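Local coordinates for protein neuraminidase (Influenza A virus, PDB 4K3Y) that forms the beta-propeller head of a bat influenza virus neuraminidase-like surface protein, and may not cleave sialic acid as classical neuraminidases do, at residues L310-T315 with F336-A341; Y126-D132 with N178-A182; G191-E195 with R219-E223. One frame throughout, in Å; residues are numbered along the deposited sequence.

Contact 1: L310-T315 with F336-A341. With NAG (2-acetamido-2-deoxy-beta-D-glucopyranose), chain I.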
loop_
_atom_site.group_PDB
_atom_site.type_symbol
_atom_site.label_atom_id
_atom_site.label_comp_id
_atom_site.label_asym_id
_atom_site.label_seq_id
_atom_site.Cartn_x
_atom_site.Cartn_y
_atom_site.Cartn_z
ATOM N N LEU C 310 -0.317 -31.624 16.920
ATOM C CA LEU C 310 -0.085 -30.195 16.675
ATOM C C LEU C 310 -1.064 -29.240 17.389
ATOM O O LEU C 310 -0.628 -28.257 18.007
ATOM C CB LEU C 310 -0.030 -29.917 15.165
ATOM C CG LEU C 310 1.113 -30.638 14.410
ATOM C CD1 LEU C 310 1.188 -30.267 12.922
ATOM C CD2 LEU C 310 2.451 -30.361 15.076
ATOM N N LEU C 311 -2.368 -29.521 17.323
ATOM C CA LEU C 311 -3.361 -28.691 18.019
ATOM C C LEU C 311 -4.288 -29.509 18.910
ATOM O O LEU C 311 -4.519 -30.681 18.650
ATOM C CB LEU C 311 -4.193 -27.876 17.035
ATOM C CG LEU C 311 -3.554 -26.707 16.279
ATOM C CD1 LEU C 311 -3.005 -27.175 14.952
ATOM C CD2 LEU C 311 -4.608 -25.674 16.046
ATOM N N SER C 312 -4.835 -28.875 19.945
ATOM C CA SER C 312 -5.701 -29.548 20.917
ATOM C C SER C 312 -6.863 -28.654 21.283
ATOM O O SER C 312 -8.010 -29.085 21.352
ATOM C CB SER C 312 -4.918 -29.834 22.190
ATOM O OG SER C 312 -3.679 -30.425 21.862
ATOM N N ASN C 313 -6.532 -27.399 21.535
ATOM C CA ASN C 313 -7.482 -26.428 22.018
ATOM C C ASN C 313 -8.601 -26.161 21.025
ATOM O O ASN C 313 -9.769 -26.071 21.394
ATOM C CB ASN C 313 -6.762 -25.106 22.325
ATOM C CG ASN C 313 -5.904 -25.168 23.587
ATOM O OD1 ASN C 313 -5.541 -26.252 24.070
ATOM N ND2 ASN C 313 -5.575 -23.985 24.124
ATOM N N SER C 314 -8.257 -26.035 19.756
ATOM C CA SER C 314 -9.192 -25.411 18.835
ATOM C C SER C 314 -9.992 -26.371 17.951
ATOM O O SER C 314 -9.679 -27.568 17.828
ATOM C CB SER C 314 -8.492 -24.298 18.024
ATOM O OG SER C 314 -7.402 -24.821 17.323
ATOM N N THR C 315 -11.059 -25.825 17.376
ATOM C CA THR C 315 -11.997 -26.574 16.539
ATOM C C THR C 315 -11.593 -26.494 15.062
ATOM O O THR C 315 -11.575 -25.419 14.466
ATOM C CB THR C 315 -13.426 -26.043 16.750
ATOM O OG1 THR C 315 -13.805 -26.272 18.111
ATOM C CG2 THR C 315 -14.413 -26.738 15.846
ATOM N N PHE C 336 1.398 -27.080 4.954
ATOM C CA PHE C 336 -0.061 -27.201 4.957
ATOM C C PHE C 336 -0.750 -26.094 5.755
ATOM O O PHE C 336 -0.147 -25.469 6.646
ATOM C CB PHE C 336 -0.544 -28.609 5.382
ATOM C CG PHE C 336 -0.166 -28.998 6.775
ATOM C CD1 PHE C 336 -0.983 -28.651 7.848
ATOM C CD2 PHE C 336 0.983 -29.746 7.018
ATOM C CE1 PHE C 336 -0.643 -29.019 9.151
ATOM C CE2 PHE C 336 1.328 -30.124 8.325
ATOM C CZ PHE C 336 0.514 -29.755 9.388
ATOM N N TRP C 337 -2.002 -25.831 5.387
ATOM C CA TRP C 337 -2.835 -24.891 6.117
ATOM C C TRP C 337 -3.994 -25.650 6.759
ATOM O O TRP C 337 -4.514 -26.607 6.185
ATOM C CB TRP C 337 -3.370 -23.787 5.197
ATOM C CG TRP C 337 -4.097 -24.316 3.978
ATOM C CD1 TRP C 337 -3.584 -24.447 2.727
ATOM C CD2 TRP C 337 -5.459 -24.775 3.902
ATOM N NE1 TRP C 337 -4.531 -24.949 1.872
ATOM C CE2 TRP C 337 -5.693 -25.161 2.564
ATOM C CE3 TRP C 337 -6.503 -24.897 4.832
ATOM C CZ2 TRP C 337 -6.923 -25.677 2.129
ATOM C CZ3 TRP C 337 -7.727 -25.411 4.398
ATOM C CH2 TRP C 337 -7.923 -25.794 3.057
ATOM N N ILE C 338 -4.384 -25.203 7.948
ATOM C CA ILE C 338 -5.530 -25.729 8.665
ATOM C C ILE C 338 -6.540 -24.623 8.945
ATOM O O ILE C 338 -6.233 -23.686 9.683
ATOM C CB ILE C 338 -5.106 -26.261 10.040
ATOM C CG1 ILE C 338 -3.945 -27.257 9.922
ATOM C CG2 ILE C 338 -6.309 -26.861 10.779
ATOM C CD1 ILE C 338 -3.509 -27.829 11.278
ATOM N N GLU C 339 -7.746 -24.735 8.384
ATOM C CA GLU C 339 -8.846 -23.827 8.754
ATOM C C GLU C 339 -9.462 -24.183 10.135
ATOM O O GLU C 339 -9.740 -25.345 10.450
ATOM C CB GLU C 339 -9.906 -23.751 7.649
ATOM C CG GLU C 339 -10.857 -22.548 7.755
ATOM C CD GLU C 339 -11.735 -22.362 6.506
ATOM O OE1 GLU C 339 -12.258 -23.368 5.949
ATOM O OE2 GLU C 339 -11.901 -21.195 6.080
ATOM N N ILE C 340 -9.660 -23.141 10.934
ATOM C CA ILE C 340 -10.026 -23.187 12.349
ATOM C C ILE C 340 -11.385 -22.497 12.551
ATOM O O ILE C 340 -11.619 -21.416 12.011
ATOM C CB ILE C 340 -8.946 -22.376 13.144
ATOM C CG1 ILE C 340 -7.620 -23.116 13.129
ATOM C CG2 ILE C 340 -9.365 -22.038 14.547
ATOM C CD1 ILE C 340 -7.793 -24.596 13.213
ATOM N N ALA C 341 -12.291 -23.094 13.314
ATOM C CA ALA C 341 -13.493 -22.356 13.706
ATOM C C ALA C 341 -13.094 -21.370 14.798
ATOM O O ALA C 341 -12.444 -21.756 15.769
ATOM C CB ALA C 341 -14.554 -23.292 14.202
HETATM C C1 NAG I . -4.700 -24.073 25.268
HETATM C C2 NAG I . -3.889 -22.784 25.139
HETATM C C3 NAG I . -3.019 -22.558 26.366
HETATM C C4 NAG I . -3.809 -22.745 27.656
HETATM C C5 NAG I . -4.599 -24.045 27.611
HETATM C C6 NAG I . -5.473 -24.240 28.842
HETATM C C7 NAG I . -3.135 -22.063 22.905
HETATM C C8 NAG I . -1.941 -22.110 21.999
HETATM N N2 NAG I . -3.023 -22.847 23.980
HETATM O O3 NAG I . -2.447 -21.270 26.319
HETATM O O4 NAG I . -2.896 -22.800 28.720
HETATM O O5 NAG I . -5.428 -24.021 26.473
HETATM O O6 NAG I . -6.731 -23.645 28.612
HETATM O O7 NAG I . -4.122 -21.362 22.637
HETATM O O HOH W 1 -11.428 -22.948 17.665
#

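Contact 2: Y126-D132 with N178-A182. With NAG (2-acetamido-2-deoxy-beta-D-glucopyranose), chain H.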
loop_
_atom_site.group_PDB
_atom_site.type_symbol
_atom_site.label_atom_id
_atom_site.label_comp_id
_atom_site.label_asym_id
_atom_site.label_seq_id
_atom_site.Cartn_x
_atom_site.Cartn_y
_atom_site.Cartn_z
ATOM N N TYR C 126 -7.196 -14.533 -15.310
ATOM C CA TYR C 126 -5.743 -14.513 -15.424
ATOM C C TYR C 126 -5.292 -13.056 -15.357
ATOM O O TYR C 126 -5.668 -12.251 -16.211
ATOM C CB TYR C 126 -5.343 -15.132 -16.746
ATOM C CG TYR C 126 -3.877 -15.421 -16.851
ATOM C CD1 TYR C 126 -3.325 -16.516 -16.205
ATOM C CD2 TYR C 126 -3.038 -14.603 -17.605
ATOM C CE1 TYR C 126 -1.975 -16.801 -16.305
ATOM C CE2 TYR C 126 -1.681 -14.873 -17.713
ATOM C CZ TYR C 126 -1.149 -15.974 -17.058
ATOM O OH TYR C 126 0.202 -16.254 -17.150
ATOM N N GLY C 127 -4.479 -12.712 -14.359
ATOM C CA GLY C 127 -4.413 -11.325 -13.925
ATOM C C GLY C 127 -5.796 -11.079 -13.363
ATOM O O GLY C 127 -6.336 -11.934 -12.630
ATOM N N GLY C 128 -6.405 -9.951 -13.708
ATOM C CA GLY C 128 -7.804 -9.766 -13.359
ATOM C C GLY C 128 -8.710 -10.007 -14.545
ATOM O O GLY C 128 -9.895 -9.678 -14.496
ATOM N N ILE C 129 -8.142 -10.588 -15.601
ATOM C CA ILE C 129 -8.811 -10.726 -16.891
ATOM C C ILE C 129 -9.503 -12.081 -17.039
ATOM O O ILE C 129 -8.872 -13.130 -16.861
ATOM C CB ILE C 129 -7.791 -10.607 -18.045
ATOM C CG1 ILE C 129 -6.928 -9.352 -17.893
ATOM C CG2 ILE C 129 -8.489 -10.644 -19.397
ATOM C CD1 ILE C 129 -7.698 -8.073 -17.962
ATOM N N ILE C 130 -10.789 -12.058 -17.381
ATOM C CA ILE C 130 -11.517 -13.290 -17.682
ATOM C C ILE C 130 -10.942 -13.906 -18.951
ATOM O O ILE C 130 -10.870 -13.250 -19.989
ATOM C CB ILE C 130 -13.022 -13.034 -17.845
ATOM C CG1 ILE C 130 -13.621 -12.646 -16.500
ATOM C CG2 ILE C 130 -13.729 -14.273 -18.376
ATOM C CD1 ILE C 130 -14.966 -12.026 -16.635
ATOM N N THR C 131 -10.511 -15.157 -18.864
ATOM C CA THR C 131 -9.774 -15.746 -19.974
ATOM C C THR C 131 -10.442 -17.019 -20.473
ATOM O O THR C 131 -10.168 -17.479 -21.590
ATOM C CB THR C 131 -8.300 -16.011 -19.605
ATOM O OG1 THR C 131 -8.240 -16.735 -18.367
ATOM C CG2 THR C 131 -7.546 -14.695 -19.455
ATOM N N ASP C 132 -11.324 -17.576 -19.647
ATOM C CA ASP C 132 -12.083 -18.747 -20.038
ATOM C C ASP C 132 -13.288 -18.937 -19.134
ATOM O O ASP C 132 -13.429 -18.266 -18.113
ATOM C CB ASP C 132 -11.198 -20.001 -20.003
ATOM C CG ASP C 132 -11.385 -20.890 -21.229
ATOM O OD1 ASP C 132 -12.454 -20.819 -21.891
ATOM O OD2 ASP C 132 -10.447 -21.663 -21.527
ATOM N N ASN C 178 -1.633 -19.796 -19.434
ATOM C CA ASN C 178 -1.911 -18.357 -19.397
ATOM C C ASN C 178 -3.388 -17.998 -19.227
ATOM O O ASN C 178 -3.866 -17.022 -19.805
ATOM C CB ASN C 178 -1.385 -17.661 -20.660
ATOM C CG ASN C 178 0.132 -17.676 -20.761
ATOM O OD1 ASN C 178 0.832 -18.271 -19.926
ATOM N ND2 ASN C 178 0.649 -17.026 -21.812
ATOM N N GLY C 179 -4.116 -18.795 -18.459
ATOM C CA GLY C 179 -5.510 -18.499 -18.207
ATOM C C GLY C 179 -6.495 -19.143 -19.164
ATOM O O GLY C 179 -7.707 -18.985 -18.996
ATOM N N THR C 180 -6.003 -19.861 -20.170
ATOM C CA THR C 180 -6.925 -20.572 -21.056
ATOM C C THR C 180 -6.781 -22.084 -20.949
ATOM O O THR C 180 -5.705 -22.605 -20.620
ATOM C CB THR C 180 -6.833 -20.122 -22.528
ATOM O OG1 THR C 180 -5.657 -20.675 -23.127
ATOM C CG2 THR C 180 -6.831 -18.585 -22.632
ATOM N N SER C 181 -7.891 -22.771 -21.210
ATOM C CA SER C 181 -7.967 -24.222 -21.106
ATOM C C SER C 181 -7.187 -24.861 -22.240
ATOM O O SER C 181 -7.512 -24.668 -23.406
ATOM C CB SER C 181 -9.427 -24.672 -21.155
ATOM O OG SER C 181 -9.534 -26.085 -21.155
ATOM N N ALA C 182 -6.147 -25.612 -21.904
ATOM C CA ALA C 182 -5.344 -26.264 -22.928
ATOM C C ALA C 182 -5.706 -27.738 -23.029
ATOM O O ALA C 182 -4.827 -28.583 -23.220
ATOM C CB ALA C 182 -3.868 -26.101 -22.627
HETATM C C1 NAG H . 2.089 -16.939 -21.759
HETATM C C2 NAG H . 2.565 -17.285 -23.170
HETATM C C3 NAG H . 4.076 -17.121 -23.273
HETATM C C4 NAG H . 4.516 -15.760 -22.750
HETATM C C5 NAG H . 3.926 -15.455 -21.375
HETATM C C6 NAG H . 4.203 -14.012 -20.956
HETATM C C7 NAG H . 1.333 -18.955 -24.476
HETATM C C8 NAG H . 1.429 -20.354 -25.023
HETATM N N2 NAG H . 2.205 -18.651 -23.514
HETATM O O3 NAG H . 4.493 -17.288 -24.612
HETATM O O4 NAG H . 5.927 -15.741 -22.682
HETATM O O5 NAG H . 2.527 -15.648 -21.383
HETATM O O6 NAG H . 3.402 -13.132 -21.717
HETATM O O7 NAG H . 0.490 -18.156 -24.903
#

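Contact 3: G191-E195 with R219-E223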
loop_
_atom_site.group_PDB
_atom_site.type_symbol
_atom_site.label_atom_id
_atom_site.label_comp_id
_atom_site.label_asym_id
_atom_site.label_seq_id
_atom_site.Cartn_x
_atom_site.Cartn_y
_atom_site.Cartn_z
ATOM N N GLY C 191 -17.364 -45.797 -8.661
ATOM C CA GLY C 191 -17.371 -46.478 -7.380
ATOM C C GLY C 191 -16.881 -45.660 -6.202
ATOM O O GLY C 191 -16.978 -46.118 -5.065
ATOM N N PHE C 192 -16.343 -44.466 -6.460
ATOM C CA PHE C 192 -15.980 -43.544 -5.376
ATOM C C PHE C 192 -16.251 -42.077 -5.693
ATOM O O PHE C 192 -16.638 -41.722 -6.811
ATOM C CB PHE C 192 -14.517 -43.717 -4.950
ATOM C CG PHE C 192 -13.519 -43.361 -6.018
ATOM C CD1 PHE C 192 -13.237 -44.253 -7.040
ATOM C CD2 PHE C 192 -12.853 -42.144 -5.993
ATOM C CE1 PHE C 192 -12.319 -43.937 -8.024
ATOM C CE2 PHE C 192 -11.925 -41.819 -6.978
ATOM C CZ PHE C 192 -11.659 -42.719 -7.994
ATOM N N ASN C 193 -16.037 -41.236 -4.685
ATOM C CA ASN C 193 -16.209 -39.788 -4.798
ATOM C C ASN C 193 -14.875 -39.065 -4.514
ATOM O O ASN C 193 -14.104 -39.500 -3.650
ATOM C CB ASN C 193 -17.322 -39.331 -3.847
ATOM C CG ASN C 193 -17.458 -37.820 -3.778
ATOM O OD1 ASN C 193 -17.563 -37.140 -4.810
ATOM N ND2 ASN C 193 -17.447 -37.278 -2.553
ATOM N N PHE C 194 -14.603 -37.974 -5.235
ATOM C CA PHE C 194 -13.294 -37.317 -5.176
ATOM C C PHE C 194 -13.382 -35.782 -5.108
ATOM O O PHE C 194 -13.059 -35.086 -6.086
ATOM C CB PHE C 194 -12.460 -37.737 -6.394
ATOM C CG PHE C 194 -10.983 -37.496 -6.236
ATOM C CD1 PHE C 194 -10.239 -38.265 -5.347
ATOM C CD2 PHE C 194 -10.329 -36.514 -6.984
ATOM C CE1 PHE C 194 -8.860 -38.060 -5.191
ATOM C CE2 PHE C 194 -8.957 -36.308 -6.837
ATOM C CZ PHE C 194 -8.222 -37.084 -5.935
ATOM N N GLU C 195 -13.804 -35.251 -3.962
ATOM C CA GLU C 195 -14.001 -33.794 -3.824
ATOM C C GLU C 195 -12.811 -33.074 -3.197
ATOM O O GLU C 195 -12.048 -33.675 -2.443
ATOM C CB GLU C 195 -15.260 -33.482 -3.001
ATOM C CG GLU C 195 -16.546 -34.086 -3.553
ATOM C CD GLU C 195 -17.140 -33.299 -4.711
ATOM O OE1 GLU C 195 -16.898 -32.072 -4.820
ATOM O OE2 GLU C 195 -17.868 -33.917 -5.511
ATOM N N ARG C 219 -9.100 -41.646 2.663
ATOM C CA ARG C 219 -9.111 -40.616 1.623
ATOM C C ARG C 219 -8.615 -41.153 0.281
ATOM O O ARG C 219 -7.625 -41.878 0.232
ATOM C CB ARG C 219 -8.307 -39.384 2.066
ATOM C CG ARG C 219 -8.820 -38.722 3.355
ATOM C CD ARG C 219 -8.009 -37.484 3.713
ATOM N NE ARG C 219 -8.666 -36.659 4.727
ATOM C CZ ARG C 219 -9.714 -35.871 4.492
ATOM N NH1 ARG C 219 -10.237 -35.789 3.276
ATOM N NH2 ARG C 219 -10.246 -35.164 5.478
ATOM N N PRO C 220 -9.314 -40.807 -0.817
ATOM C CA PRO C 220 -8.841 -41.231 -2.144
ATOM C C PRO C 220 -7.599 -40.446 -2.572
ATOM O O PRO C 220 -7.406 -39.302 -2.128
ATOM C CB PRO C 220 -10.033 -40.907 -3.057
ATOM C CG PRO C 220 -10.771 -39.795 -2.348
ATOM C CD PRO C 220 -10.608 -40.096 -0.880
ATOM N N PHE C 221 -6.779 -41.057 -3.428
ATOM C CA PHE C 221 -5.511 -40.469 -3.855
ATOM C C PHE C 221 -5.324 -40.476 -5.378
ATOM O O PHE C 221 -5.726 -41.417 -6.055
ATOM C CB PHE C 221 -4.361 -41.225 -3.205
ATOM C CG PHE C 221 -3.098 -40.431 -3.102
ATOM C CD1 PHE C 221 -2.928 -39.523 -2.069
ATOM C CD2 PHE C 221 -2.074 -40.593 -4.025
ATOM C CE1 PHE C 221 -1.761 -38.780 -1.953
ATOM C CE2 PHE C 221 -0.899 -39.853 -3.919
ATOM C CZ PHE C 221 -0.744 -38.945 -2.880
ATOM N N LEU C 222 -4.690 -39.430 -5.900
ATOM C CA LEU C 222 -4.439 -39.299 -7.326
ATOM C C LEU C 222 -2.981 -38.911 -7.563
ATOM O O LEU C 222 -2.381 -38.181 -6.765
ATOM C CB LEU C 222 -5.330 -38.195 -7.913
ATOM C CG LEU C 222 -5.996 -38.321 -9.288
ATOM C CD1 LEU C 222 -6.252 -36.937 -9.872
ATOM C CD2 LEU C 222 -5.216 -39.184 -10.261
ATOM N N GLU C 223 -2.412 -39.414 -8.655
ATOM C CA GLU C 223 -1.154 -38.892 -9.181
ATOM C C GLU C 223 -1.274 -38.805 -10.704
ATOM O O GLU C 223 -1.991 -39.598 -11.322
ATOM C CB GLU C 223 0.050 -39.732 -8.736
ATOM C CG GLU C 223 0.169 -41.109 -9.382
ATOM C CD GLU C 223 1.372 -41.892 -8.866
ATOM O OE1 GLU C 223 1.862 -41.569 -7.756
ATOM O OE2 GLU C 223 1.825 -42.823 -9.579
#

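Contact 1: L310-T315 with F336-A341
Thr315 and Ala341 bring the two backbones to 5.3 Å between CA atoms, whereas at Leu311 and Ile338 the CA atoms are 10.0 Å apart, a gap taken up by side chains. Ala341 N donates to Thr315 O over 2.7 Å, with an N-H...O angle of 162°. Beside this bond a water links Thr315 N to Ala341 O, and Ile340 CA makes a bent CA-H...O contact with Thr315 O. Between these places the chain turns a corner at 312-314, where it passes from strand 306-311 of one propeller blade to strand 315-322 of the next. Leu310 and Leu311 both face Phe288 across their own sheet, a classic beta bulge, so the two neighbouring leucines point at strand 335-343. Leu310 and Phe336 reach toward each other from opposite directions: CD1 of Leu310 meets the ring edge at CZ of Phe336, 3.6 Å away and near the ring plane. Leu311 runs past Ile338 in the opposing sense, their CD1 atoms 3.8 Å apart, while its other methyl, CD2, reaches more loosely toward CD1 of Ile340. Trp21 and Phe356 also meet the Phe336 ring. At the corner, Ser314 OG bonds to the C-terminal carboxylate of Gly369, and Asn313 ND2 carries a glycan that is hydrogen-bonded to Glu75 and Gln76 of the second subunit. The chemistry therefore divides: the blade interface is an apolar filling of leucine, isoleucine and phenylalanine, and polar bonding gathers at the turn, where the Lys286 ammonium holds both Thr315 OG1 and Asn313 O.

Contact 2: Y126-D132 with N178-A182
Tyr126 lies against the Asn178-Gly179 peptide, where the outermost strands of two adjacent beta-propeller blades run side by side. Strands 129-132 and 180-182 point roughly the same way, 24° apart and 6.3 Å between axes at their closest. Each follows a tight hairpin: a type II' turn from Tyr126 to Ile129 on one blade, and on the other a two-residue loop in which Asn178 and Gly179 both have positive phi. From its CB, 3.7 Å from Gly179 CA, the tyrosine extends with CG anti to its own backbone N (chi1 -168°), which lays the ring along the neighbouring hairpin loop. CG and CD2 lie near Asn178 O, and CD1 is 3.3 Å from Gly179 N. Asn178 C sits over the middle of the ring, 3.3 Å above its plane, so one aromatic face is covered by the peptide unit. Further out, CZ comes to Asn178 CA at 3.4 Å. The terminal OH passes Asn178 OD1 but has its hydrogen bond with Asp107. The same asparagine bears a glycan on ND2. Gly179 has no side chain, which suits its close approach to Tyr126 CB. Its carbonyl O faces Thr131 OG1, which would be the donor, at a separation too short to be trusted in detail. Arg329 of the third subunit packs on both Tyr126 and Thr131, so this blade junction adjoins a tetramer interface. Farther along the strands, Ser181 N donates to Asp132 OD2 over 2.8 Å, nearly in line with the carboxylate C-O bond and with an angle of 161° at the hydrogen.

Contact 3: G191-E195 with R219-E223
Phe194 and Pro220 make the tight part of this contact. Ring carbon CD1 of Phe194 lies 3.4 Å from Pro220 CG and 3.5 Å from Pro220 CB, and the two side chains run past one another in opposing directions. The first torsion of Phe194 is extended (chi1 -162°), which swings the phenyl group from the loop toward strand 221-224. There the pyrrolidine and the following peptide meet it at its edge rather than over a face: Pro220 CG and, farther off, Phe221 N are both near the ring plane. Beyond them Leu222 stands at about a right angle to the phenylalanine, its CB 3.7 Å from Phe194 CZ and its CD1 4.1 Å from Phe194 CE2. On the proline's loop-facing side, Asn193 O approaches CG at 3.6 Å. Residues 191-195 belong to the connection between two blades of the propeller, which leaves strand 180-187 of one and enters strand 197-202 of the next, to whose sheet Pro220 and Leu222 are tied by backbone bonds with Gly210 and Cys208. Phe194 thus fills the joint, with His171 of the preceding blade beside it and Phe232 meeting it edge-to-face. No hydrogen bond joins the two segments; the grip is apolar. Looser packing is found at Phe192, which is partly open to solvent and whose CD2 comes no nearer to Pro220 CB than 4.3 Å, at an oblique angle to the ring. It too meets Phe232 edge-to-face, and on the loop side it rests against Asn212, a calcium ligand.

How the contacts relate
All three contacts join parts of successive blades, but at separate places round the propeller. Contact 2 closes before contact 3 begins along the chain, and contact 3 before contact 1. Contacts 1 and 2 lie on opposite sides of the chain's centre, their own centres 34 Å apart, and none of the three touches another; the nearest atoms of contacts 1 and 3 are about 10 Å apart. Contacts 1 and 2 each carry a glycan and adjoin other subunits, through the sugar in contact 1 and through protein packing in contact 2. Contact 3 has no glycan; its Pro220 side chain is about 8 Å from the calcium ion.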